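Local coordinates for 2,3-dehydroadipyl-CoA hydratase (Escherichia coli, PDB 4FZW), which catalyses the reversible hydration of 2,3-dehydroadipyl-CoA to 3-hydroxyadipyl-CoA in the breakdown of phenylacetate, at residues Leu91-Lys96 / Ala211-Gln216. Residues are numbered along the deposited sequence; the frame is centred on the assembly and turned at random.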
ATOM      1  N   LEU B  91      14.606   2.298  18.194  1.00 35.51           N
ATOM      2  CA  LEU B  91      13.637   2.667  19.255  1.00 41.16           C
ATOM      3  C   LEU B  91      12.252   2.121  18.943  1.00 39.17           C
ATOM      4  O   LEU B  91      11.615   1.497  19.790  1.00 36.90           O
ATOM      5  CB  LEU B  91      13.516   4.187  19.440  1.00 37.79           C
ATOM      6  CG  LEU B  91      14.691   5.038  19.909  1.00 39.40           C
ATOM      7  CD1 LEU B  91      14.266   6.496  19.932  1.00 37.38           C
ATOM      8  CD2 LEU B  91      15.178   4.586  21.272  1.00 44.80           C
ATOM      9  N   GLN B  92      11.809   2.370  17.712  1.00 40.28           N
ATOM     10  CA  GLN B  92      10.510   1.931  17.234  1.00 38.64           C
ATOM     11  C   GLN B  92      10.371   0.416  17.159  1.00 41.55           C
ATOM     12  O   GLN B  92       9.268  -0.101  17.132  1.00 45.32           O
ATOM     13  CB  GLN B  92      10.230   2.524  15.854  1.00 38.41           C
ATOM     14  CG  GLN B  92       9.240   1.696  15.053  1.00 44.86           C
ATOM     15  CD  GLN B  92       8.837   2.359  13.775  1.00 54.04           C
ATOM     16  OE1 GLN B  92       7.822   3.075  13.727  1.00 50.88           O
ATOM     17  NE2 GLN B  92       9.623   2.125  12.709  1.00 43.16           N
ATOM     18  N   ALA B  93      11.489  -0.297  17.119  1.00 41.36           N
ATOM     19  CA  ALA B  93      11.456  -1.745  16.993  1.00 40.92           C
ATOM     20  C   ALA B  93      11.313  -2.397  18.363  1.00 41.32           C
ATOM     21  O   ALA B  93      11.121  -3.609  18.478  1.00 40.74           O
ATOM     22  CB  ALA B  93      12.711  -2.246  16.262  1.00 37.94           C
ATOM     23  N   PHE B  94      11.391  -1.585  19.410  1.00 40.91           N
ATOM     24  CA  PHE B  94      11.135  -2.089  20.745  1.00 41.99           C
ATOM     25  C   PHE B  94       9.787  -2.805  20.713  1.00 45.17           C
ATOM     26  O   PHE B  94       8.789  -2.241  20.282  1.00 43.15           O
ATOM     27  CB  PHE B  94      11.148  -0.948  21.769  1.00 41.87           C
ATOM     28  CG  PHE B  94      10.828  -1.387  23.181  1.00 44.33           C
ATOM     29  CD1 PHE B  94      11.717  -2.169  23.902  1.00 44.23           C
ATOM     30  CD2 PHE B  94       9.647  -1.012  23.788  1.00 39.36           C
ATOM     31  CE1 PHE B  94      11.431  -2.574  25.202  1.00 42.66           C
ATOM     32  CE2 PHE B  94       9.353  -1.415  25.100  1.00 43.00           C
ATOM     33  CZ  PHE B  94      10.252  -2.195  25.805  1.00 41.72           C
ATOM     34  N   ASN B  95       9.769  -4.055  21.159  1.00 49.93           N
ATOM     35  CA  ASN B  95       8.626  -4.933  20.928  1.00 46.77           C
ATOM     36  C   ASN B  95       7.612  -4.946  22.082  1.00 44.09           C
ATOM     37  O   ASN B  95       6.563  -5.580  21.982  1.00 44.74           O
ATOM     38  CB  ASN B  95       9.126  -6.354  20.626  1.00 44.05           C
ATOM     39  CG  ASN B  95       9.809  -7.012  21.838  1.00 50.22           C
ATOM     40  OD1 ASN B  95      10.276  -6.339  22.752  1.00 50.94           O
ATOM     41  ND2 ASN B  95       9.867  -8.330  21.835  1.00 56.15           N
ATOM     42  N   LYS B  96       7.936  -4.258  23.179  1.00 44.01           N
ATOM     43  CA  LYS B  96       7.039  -4.190  24.337  1.00 43.62           C
ATOM     44  C   LYS B  96       6.327  -2.842  24.468  1.00 39.22           C
ATOM     45  O   LYS B  96       6.785  -1.836  23.927  1.00 34.62           O
ATOM     46  CB  LYS B  96       7.785  -4.531  25.627  1.00 41.69           C
ATOM     47  CG  LYS B  96       8.343  -5.949  25.649  1.00 44.91           C
ATOM     48  CD  LYS B  96       9.191  -6.193  26.891  1.00 47.75           C
ATOM     49  CE  LYS B  96      10.005  -7.475  26.728  1.00 50.13           C
ATOM     50  NZ  LYS B  96      10.748  -7.852  27.970  1.00 48.52           N
ATOM     51  N   ALA B 211       0.364  -6.323  16.121  1.00 39.26           N
ATOM     52  CA  ALA B 211      -0.847  -6.016  15.362  1.00 38.18           C
ATOM     53  C   ALA B 211      -1.108  -4.521  15.245  1.00 39.40           C
ATOM     54  O   ALA B 211      -1.522  -4.063  14.191  1.00 37.14           O
ATOM     55  CB  ALA B 211      -2.066  -6.711  15.965  1.00 36.44           C
ATOM     56  N   LEU B 212      -0.880  -3.762  16.319  1.00 38.45           N
ATOM     57  CA  LEU B 212      -1.090  -2.316  16.264  1.00 36.34           C
ATOM     58  C   LEU B 212      -0.064  -1.606  15.373  1.00 38.16           C
ATOM     59  O   LEU B 212      -0.431  -0.704  14.608  1.00 36.83           O
ATOM     60  CB  LEU B 212      -1.119  -1.688  17.665  1.00 37.32           C
ATOM     61  CG  LEU B 212      -2.282  -2.060  18.592  1.00 39.75           C
ATOM     62  CD1 LEU B 212      -1.890  -1.940  20.085  1.00 35.41           C
ATOM     63  CD2 LEU B 212      -3.536  -1.246  18.271  1.00 36.00           C
ATOM     64  N   ARG B 213       1.210  -1.993  15.480  1.00 38.37           N
ATOM     65  CA  ARG B 213       2.256  -1.430  14.611  1.00 39.96           C
ATOM     66  C   ARG B 213       1.983  -1.703  13.125  1.00 40.40           C
ATOM     67  O   ARG B 213       2.222  -0.853  12.272  1.00 40.39           O
ATOM     68  CB  ARG B 213       3.629  -1.994  14.970  1.00 40.38           C
ATOM     69  CG  ARG B 213       4.047  -1.791  16.423  1.00 45.39           C
ATOM     70  CD  ARG B 213       5.291  -2.607  16.736  1.00 53.66           C
ATOM     71  NE  ARG B 213       6.426  -2.231  15.900  1.00 52.81           N
ATOM     72  CZ  ARG B 213       7.618  -2.811  15.957  1.00 58.26           C
ATOM     73  NH1 ARG B 213       8.598  -2.399  15.157  1.00 59.55           N
ATOM     74  NH2 ARG B 213       7.826  -3.807  16.810  1.00 58.87           N
ATOM     75  N   GLN B 214       1.477  -2.891  12.818  1.00 36.82           N
ATOM     76  CA  GLN B 214       1.260  -3.262  11.428  1.00 39.20           C
ATOM     77  C   GLN B 214       0.055  -2.555  10.823  1.00 40.23           C
ATOM     78  O   GLN B 214      -0.022  -2.406   9.603  1.00 39.86           O
ATOM     79  CB  GLN B 214       1.132  -4.781  11.264  1.00 39.55           C
ATOM     80  CG  GLN B 214       2.403  -5.573  11.635  1.00 35.55           C
ATOM     81  CD  GLN B 214       3.596  -5.180  10.801  1.00 42.52           C
ATOM     82  OE1 GLN B 214       4.532  -4.562  11.303  1.00 48.74           O
ATOM     83  NE2 GLN B 214       3.583  -5.557   9.516  1.00 44.73           N
ATOM     84  N   SER B 215      -0.882  -2.121  11.665  1.00 35.13           N
ATOM     85  CA  SER B 215      -2.041  -1.385  11.173  1.00 35.53           C
ATOM     86  C   SER B 215      -1.600  -0.116  10.420  1.00 36.27           C
ATOM     87  O   SER B 215      -2.311   0.383   9.536  1.00 35.57           O
ATOM     88  CB  SER B 215      -3.016  -1.056  12.315  1.00 38.79           C
ATOM     89  OG  SER B 215      -2.402  -0.239  13.291  1.00 37.54           O
ATOM     90  N   GLN B 216      -0.410   0.387  10.750  1.00 37.94           N
ATOM     91  CA  GLN B 216       0.117   1.599  10.122  1.00 35.77           C
ATOM     92  C   GLN B 216       0.979   1.248   8.932  1.00 40.76           C
ATOM     93  O   GLN B 216       1.628   2.128   8.366  1.00 42.43           O
ATOM     94  CB  GLN B 216       0.985   2.401  11.102  1.00 40.38           C
ATOM     95  CG  GLN B 216       0.416   2.597  12.509  1.00 38.68           C
ATOM     96  CD  GLN B 216      -0.751   3.558  12.546  1.00 45.33           C
ATOM     97  OE1 GLN B 216      -0.570   4.776  12.561  1.00 49.40           O
ATOM     98  NE2 GLN B 216      -1.962   3.013  12.571  1.00 43.50           N
TER
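R213 reaches from helix 202-214 to the C-terminal end of helix 84-92 and the chain that follows, and brings its guanidinium up to the backbone of Q92, A93 and F94. The Q92 carbonyl oxygen lies over one face of the group, toward its rim, with Q92 O 3.1 Å from R213 NH1. Because the oxygen sits above the plane, the N-H bonds do not aim at it; no hydrogen bond forms, and any attraction is probably electrostatic. R213 NH1 also packs on A93 CA at 3.5 Å, while R213 NH2 stays 3.7 Å from A93 O. The amide of Q92 is tilted 32° from the guanidinium plane, and its side chain adds only a loose touch, Q92 CG to R213 NH1 at 4.1 Å. A bend at chi3 (60°) in the otherwise extended outer part of the R213 chain turns the guanidinium toward the Q92 carbonyl.

Behind this first shell, F94 points away from R213 and packs on L41 of helix 31-46. The loop is tied to helix 202-214 by K209 NZ, hydrogen-bonded to the carbonyls of F94 and K96. Q92 packs on L224 of a neighbouring subunit, and A211 O accepts a hydrogen bond from Q145 of a second neighbouring subunit. The contact thus packs the turn leading into parallel strand 98-102 of the core sheet against helix 202-214 of the C-terminal helices, within the crotonase fold.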